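Dihydroorotase (Campylobacter jejuni subsp. jejuni, PDB 3PNU) probably catalyses the reversible cyclization of N-carbamoyl-L-aspartate to (S)-dihydroorotate in de novo pyrimidine biosynthesis, using a two-zinc site. Local coordinates at residues I185-I190 against E197-Y202; L248-Y253 against K294-E299. All blocks are in the same frame, centred on the assembly; numbering follows the deposited sequence.

The two contacts lie in one TIM-barrel chain, their centres about 18 Å apart. Contact 1 (185-190 with 197-202) packs a barrel strand against the helix that follows it and includes the zinc ligand His-189; the side chain of Met-187 is about 9 Å from that of His-155, a ligand of the same zinc, and about 12 Å from the other zinc ion. Contact 2 (248-253 with 294-299) joins two helix ends near the surface, away from the annotated sites. The two meet where segment 197-202, packed on 185-190, also touches segment 248-253: Leu-199 CD2 approaches Leu-248 CD1 at 3.9 Å, and Lys-200 forms a cation-pi interaction with Tyr-253, Lys-200 NZ lying 3.6 Å from Tyr-253 CE1.

Contact 1 (I185-I190 against E197-Y202); sequences IVMEHI and ELLKDY. With ZN (zinc ion), chain C.
Met-187 and Leu-199 carry most of this contact, and Leu-198 adds a smaller share. The methionine's bend at its last torsion (chi3 -61°) turns the terminal methyl toward the leucine: Met-187 CE lies 3.9 Å from Leu-199 CD1 and 4.0 Å from Leu-199 CB, the two side chains crossing at a slant. The thioether sulfur serves the neighbouring residue, with Met-187 SD 4.3 Å from Leu-198 CD2. Two adjacent helix residues are thus met by two adjacent atoms of one flexible chain. No hydrogen bond joins the segments, and all three residues are buried. The side chain of Met-187 also touches Tyr-173 of helix 170-179.

The segments belong to a beta-alpha-beta unit, in which strand 185-187 is followed by helix 193-201 and then by the parallel strand 205-209. Two residues along the chain from Met-187, His-189 binds zinc through NE2 at 2.0 Å. A water lies at the same distance from the metal, and His-155 and the carboxylated Lys-116 are further ligands of this ion. The chemistry divides accordingly: the segments touch through carbon and sulfur alone, while metal coordination in 185-190 falls to His-189, whose ring takes no part in the packing against the helix.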
loop_
_atom_site.group_PDB
_atom_site.type_symbol
_atom_site.label_atom_id
_atom_site.label_comp_id
_atom_site.label_asym_id
_atom_site.label_seq_id
_atom_site.Cartn_x
_atom_site.Cartn_y
_atom_site.Cartn_z
ATOM N N ILE A 185 -11.979 26.110 9.762
ATOM C CA ILE A 185 -11.984 24.836 9.094
ATOM C C ILE A 185 -10.656 24.165 9.379
ATOM O O ILE A 185 -9.600 24.650 8.956
ATOM C CB ILE A 185 -12.180 25.005 7.575
ATOM C CG1 ILE A 185 -13.475 25.778 7.280
ATOM C CG2 ILE A 185 -12.198 23.664 6.897
ATOM C CD1 ILE A 185 -13.722 26.101 5.796
ATOM N N VAL A 186 -10.706 23.056 10.107
ATOM C CA VAL A 186 -9.486 22.338 10.453
ATOM C C VAL A 186 -9.317 21.116 9.562
ATOM O O VAL A 186 -10.134 20.198 9.580
ATOM C CB VAL A 186 -9.461 21.917 11.942
ATOM C CG1 VAL A 186 -8.103 21.291 12.306
ATOM C CG2 VAL A 186 -9.733 23.123 12.813
ATOM N N MET A 187 -8.261 21.151 8.752
ATOM C CA MET A 187 -7.906 20.052 7.877
ATOM C C MET A 187 -7.223 19.005 8.769
ATOM O O MET A 187 -6.046 19.141 9.100
ATOM C CB MET A 187 -6.939 20.546 6.789
ATOM C CG MET A 187 -7.495 21.697 5.935
ATOM S SD MET A 187 -6.458 22.189 4.541
ATOM C CE MET A 187 -4.969 22.697 5.381
ATOM N N GLU A 188 -7.962 17.981 9.188
ATOM C CA GLU A 188 -7.390 16.948 10.065
ATOM C C GLU A 188 -6.341 16.101 9.411
ATOM O O GLU A 188 -6.329 15.935 8.186
ATOM C CB GLU A 188 -8.483 16.038 10.612
ATOM C CG GLU A 188 -9.450 16.761 11.535
ATOM C CD GLU A 188 -8.773 17.295 12.806
ATOM O OE1 GLU A 188 -7.699 16.768 13.232
ATOM O OE2 GLU A 188 -9.340 18.242 13.379
ATOM N N HIS A 189 -5.466 15.538 10.251
ATOM C CA HIS A 189 -4.338 14.700 9.817
ATOM C C HIS A 189 -3.872 14.936 8.381
ATOM O O HIS A 189 -4.035 14.084 7.514
ATOM C CB HIS A 189 -4.634 13.227 10.026
ATOM C CG HIS A 189 -5.993 12.802 9.575
ATOM N ND1 HIS A 189 -6.450 13.002 8.294
ATOM C CD2 HIS A 189 -6.978 12.138 10.229
ATOM C CE1 HIS A 189 -7.678 12.518 8.189
ATOM N NE2 HIS A 189 -8.013 11.974 9.343
ATOM N N ILE A 190 -3.291 16.092 8.119
ATOM C CA ILE A 190 -2.817 16.348 6.767
ATOM C C ILE A 190 -1.593 15.500 6.517
ATOM O O ILE A 190 -0.800 15.224 7.437
ATOM C CB ILE A 190 -2.551 17.806 6.483
ATOM C CG1 ILE A 190 -1.433 18.378 7.374
ATOM C CG2 ILE A 190 -3.856 18.611 6.655
ATOM C CD1 ILE A 190 -0.942 19.797 6.885
ATOM N N GLU A 197 0.764 23.565 1.864
ATOM C CA GLU A 197 0.759 24.847 1.139
ATOM C C GLU A 197 -0.569 25.571 1.199
ATOM O O GLU A 197 -0.596 26.767 1.465
ATOM C CB GLU A 197 1.187 24.639 -0.319
ATOM C CG GLU A 197 2.679 24.285 -0.420
ATOM C CD GLU A 197 3.152 23.929 -1.823
ATOM O OE1 GLU A 197 2.337 23.906 -2.777
ATOM O OE2 GLU A 197 4.366 23.657 -1.962
ATOM N N LEU A 198 -1.667 24.845 0.978
ATOM C CA LEU A 198 -3.006 25.440 1.006
ATOM C C LEU A 198 -3.302 26.098 2.357
ATOM O O LEU A 198 -4.038 27.058 2.424
ATOM C CB LEU A 198 -4.086 24.391 0.715
ATOM C CG LEU A 198 -5.522 24.902 0.508
ATOM C CD1 LEU A 198 -5.681 25.662 -0.845
ATOM C CD2 LEU A 198 -6.502 23.763 0.559
ATOM N N LEU A 199 -2.727 25.563 3.424
ATOM C CA LEU A 199 -2.900 26.089 4.766
ATOM C C LEU A 199 -2.551 27.581 4.840
ATOM O O LEU A 199 -3.180 28.328 5.591
ATOM C CB LEU A 199 -1.996 25.320 5.725
ATOM C CG LEU A 199 -2.064 25.578 7.225
ATOM C CD1 LEU A 199 -3.460 25.312 7.822
ATOM C CD2 LEU A 199 -1.005 24.706 7.956
ATOM N N LYS A 200 -1.538 27.990 4.070
ATOM C CA LYS A 200 -1.061 29.375 4.056
ATOM C C LYS A 200 -1.942 30.295 3.224
ATOM O O LYS A 200 -1.857 31.489 3.356
ATOM C CB LYS A 200 0.313 29.452 3.393
ATOM C CG LYS A 200 1.396 28.469 3.856
ATOM C CD LYS A 200 2.094 28.829 5.148
ATOM C CE LYS A 200 3.297 27.887 5.348
ATOM N NZ LYS A 200 4.186 28.263 6.469
ATOM N N ASP A 201 -2.768 29.749 2.335
ATOM C CA ASP A 201 -3.579 30.590 1.441
ATOM C C ASP A 201 -4.865 31.155 2.029
ATOM O O ASP A 201 -5.431 32.069 1.452
ATOM C CB ASP A 201 -3.954 29.822 0.158
ATOM C CG ASP A 201 -2.742 29.447 -0.707
ATOM O OD1 ASP A 201 -1.623 29.974 -0.481
ATOM O OD2 ASP A 201 -2.928 28.607 -1.631
ATOM N N TYR A 202 -5.368 30.613 3.134
ATOM C CA TYR A 202 -6.630 31.129 3.690
ATOM C C TYR A 202 -6.536 31.254 5.194
ATOM O O TYR A 202 -6.121 30.322 5.881
ATOM C CB TYR A 202 -7.826 30.246 3.268
ATOM C CG TYR A 202 -8.066 30.217 1.768
ATOM C CD1 TYR A 202 -8.979 31.088 1.158
ATOM C CD2 TYR A 202 -7.368 29.318 0.949
ATOM C CE1 TYR A 202 -9.189 31.064 -0.245
ATOM C CE2 TYR A 202 -7.570 29.284 -0.432
ATOM C CZ TYR A 202 -8.479 30.164 -1.026
ATOM O OH TYR A 202 -8.653 30.118 -2.389
HETATM ZN ZN ZN C . -9.690 10.913 9.830
HETATM O O HOH W 1 -8.553 9.547 10.795
#

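Contact 2 (L248-Y253 against K294-E299)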
loop_
_atom_site.group_PDB
_atom_site.type_symbol
_atom_site.label_atom_id
_atom_site.label_comp_id
_atom_site.label_asym_id
_atom_site.label_seq_id
_atom_site.Cartn_x
_atom_site.Cartn_y
_atom_site.Cartn_z
ATOM N N LEU A 248 6.571 22.184 9.024
ATOM C CA LEU A 248 5.519 22.938 9.706
ATOM C C LEU A 248 5.522 22.645 11.193
ATOM O O LEU A 248 5.407 23.547 12.012
ATOM C CB LEU A 248 4.129 22.644 9.128
ATOM C CG LEU A 248 3.777 23.148 7.721
ATOM C CD1 LEU A 248 2.354 22.725 7.375
ATOM C CD2 LEU A 248 3.908 24.669 7.597
ATOM N N ALA A 249 5.634 21.376 11.542
ATOM C CA ALA A 249 5.644 20.981 12.940
ATOM C C ALA A 249 6.895 21.505 13.643
ATOM O O ALA A 249 6.806 22.160 14.682
ATOM C CB ALA A 249 5.552 19.459 13.066
ATOM N N PHE A 250 8.059 21.243 13.063
ATOM C CA PHE A 250 9.326 21.650 13.692
ATOM C C PHE A 250 9.469 23.145 13.859
ATOM O O PHE A 250 10.097 23.585 14.811
ATOM C CB PHE A 250 10.554 21.099 12.956
ATOM C CG PHE A 250 10.615 19.599 12.896
ATOM C CD1 PHE A 250 10.111 18.826 13.923
ATOM C CD2 PHE A 250 11.258 18.966 11.848
ATOM C CE1 PHE A 250 10.192 17.432 13.875
ATOM C CE2 PHE A 250 11.346 17.582 11.803
ATOM C CZ PHE A 250 10.810 16.820 12.821
ATOM N N SER A 251 8.897 23.922 12.943
ATOM C CA SER A 251 8.968 25.376 13.030
ATOM C C SER A 251 7.900 25.926 13.983
ATOM O O SER A 251 7.876 27.112 14.258
ATOM C CB SER A 251 8.747 25.997 11.665
ATOM O OG SER A 251 7.397 25.794 11.237
ATOM N N GLY A 252 7.014 25.066 14.471
ATOM C CA GLY A 252 5.936 25.488 15.353
ATOM C C GLY A 252 4.895 26.367 14.683
ATOM O O GLY A 252 4.163 27.069 15.369
ATOM N N TYR A 253 4.809 26.326 13.352
ATOM C CA TYR A 253 3.834 27.141 12.611
ATOM C C TYR A 253 2.499 27.214 13.365
ATOM O O TYR A 253 1.894 26.197 13.693
ATOM C CB TYR A 253 3.646 26.636 11.186
ATOM C CG TYR A 253 2.755 27.526 10.380
ATOM C CD1 TYR A 253 3.192 28.776 9.983
ATOM C CD2 TYR A 253 1.474 27.123 10.006
ATOM C CE1 TYR A 253 2.382 29.615 9.245
ATOM C CE2 TYR A 253 0.654 27.960 9.258
ATOM C CZ TYR A 253 1.121 29.202 8.885
ATOM O OH TYR A 253 0.335 30.046 8.138
ATOM N N LYS A 294 14.096 17.153 19.722
ATOM C CA LYS A 294 15.513 17.425 20.069
ATOM C C LYS A 294 16.402 17.366 18.824
ATOM O O LYS A 294 17.198 18.274 18.569
ATOM C CB LYS A 294 16.085 16.442 21.078
ATOM C CG LYS A 294 15.732 16.711 22.514
ATOM C CD LYS A 294 16.580 15.828 23.448
ATOM C CE LYS A 294 18.090 16.150 23.393
ATOM N NZ LYS A 294 18.882 15.272 24.320
ATOM N N GLN A 295 16.249 16.294 18.047
ATOM C CA GLN A 295 17.070 16.109 16.849
ATOM C C GLN A 295 16.831 17.164 15.778
ATOM O O GLN A 295 17.765 17.556 15.077
ATOM C CB GLN A 295 16.819 14.726 16.226
ATOM C CG GLN A 295 17.134 13.506 17.119
ATOM C CD GLN A 295 18.619 13.344 17.439
ATOM O OE1 GLN A 295 19.471 14.070 16.907
ATOM N NE2 GLN A 295 18.934 12.379 18.315
ATOM N N ASN A 296 15.588 17.636 15.658
ATOM C CA ASN A 296 15.228 18.553 14.573
ATOM C C ASN A 296 14.651 19.909 14.947
ATOM O O ASN A 296 14.494 20.767 14.072
ATOM C CB ASN A 296 14.198 17.843 13.680
ATOM C CG ASN A 296 14.700 16.500 13.158
ATOM O OD1 ASN A 296 14.242 15.446 13.595
ATOM N ND2 ASN A 296 15.673 16.536 12.258
ATOM N N SER A 297 14.348 20.134 16.220
ATOM C CA SER A 297 13.685 21.386 16.592
ATOM C C SER A 297 14.079 21.871 17.990
ATOM O O SER A 297 15.174 21.575 18.460
ATOM C CB SER A 297 12.160 21.159 16.501
ATOM O OG SER A 297 11.429 22.372 16.464
ATOM N N SER A 298 13.182 22.618 18.638
ATOM C CA SER A 298 13.422 23.143 19.971
ATOM C C SER A 298 12.309 22.739 20.914
ATOM O O SER A 298 11.212 22.369 20.482
ATOM C CB SER A 298 13.478 24.661 19.926
ATOM O OG SER A 298 12.205 25.191 19.603
ATOM N N GLU A 299 12.586 22.831 22.208
ATOM C CA GLU A 299 11.587 22.519 23.229
ATOM C C GLU A 299 10.421 23.502 23.107
ATOM O O GLU A 299 9.261 23.139 23.348
ATOM C CB GLU A 299 12.208 22.608 24.626
ATOM C CG GLU A 299 11.285 22.197 25.787
ATOM C CD GLU A 299 12.005 22.183 27.145
ATOM O OE1 GLU A 299 11.423 21.670 28.133
ATOM O OE2 GLU A 299 13.158 22.674 27.216
#
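Phe-250 has its ring carbon CG anti to the carbonyl carbon (chi1 -60°), which directs the ring at Asn-296, while in Ser-297 a chi1 of -163° sets OG opposite the backbone N and within reach of the Phe-250 carbonyl. The evidence for a CH-pi contact is clear: Asn-296 CB sits over one ring face, 3.6 Å from the centroid of Phe-250 and 18° off the ring normal. Its nearest ring atom is Phe-250 CE2, 3.4 Å from Asn-296 CB, so the methylene is displaced toward the rim. Beside it, Ser-297 OG donates a hydrogen bond to Phe-250 O; the modelled 2.4 Å between these two oxygens is very short, and that length is doubtful. The same carbonyl accepts a bond from Asn-301 ND2.

A Schellman motif at Gly-252, whose phi is positive, follows the last turn of the helix: Tyr-253 N reaches Leu-248 O at 3.1 Å. Across the contact, helix 285-296 ends beside Phe-250, whose ring also meets Phe-293 edge-to-face, and Ser-298 N-caps helix 299-314. Farther out, Leu-248 packs on helix 193-201, and Lys-294 of helix 285-296 touches Lys-354 and Phe-355 of strand 352-357.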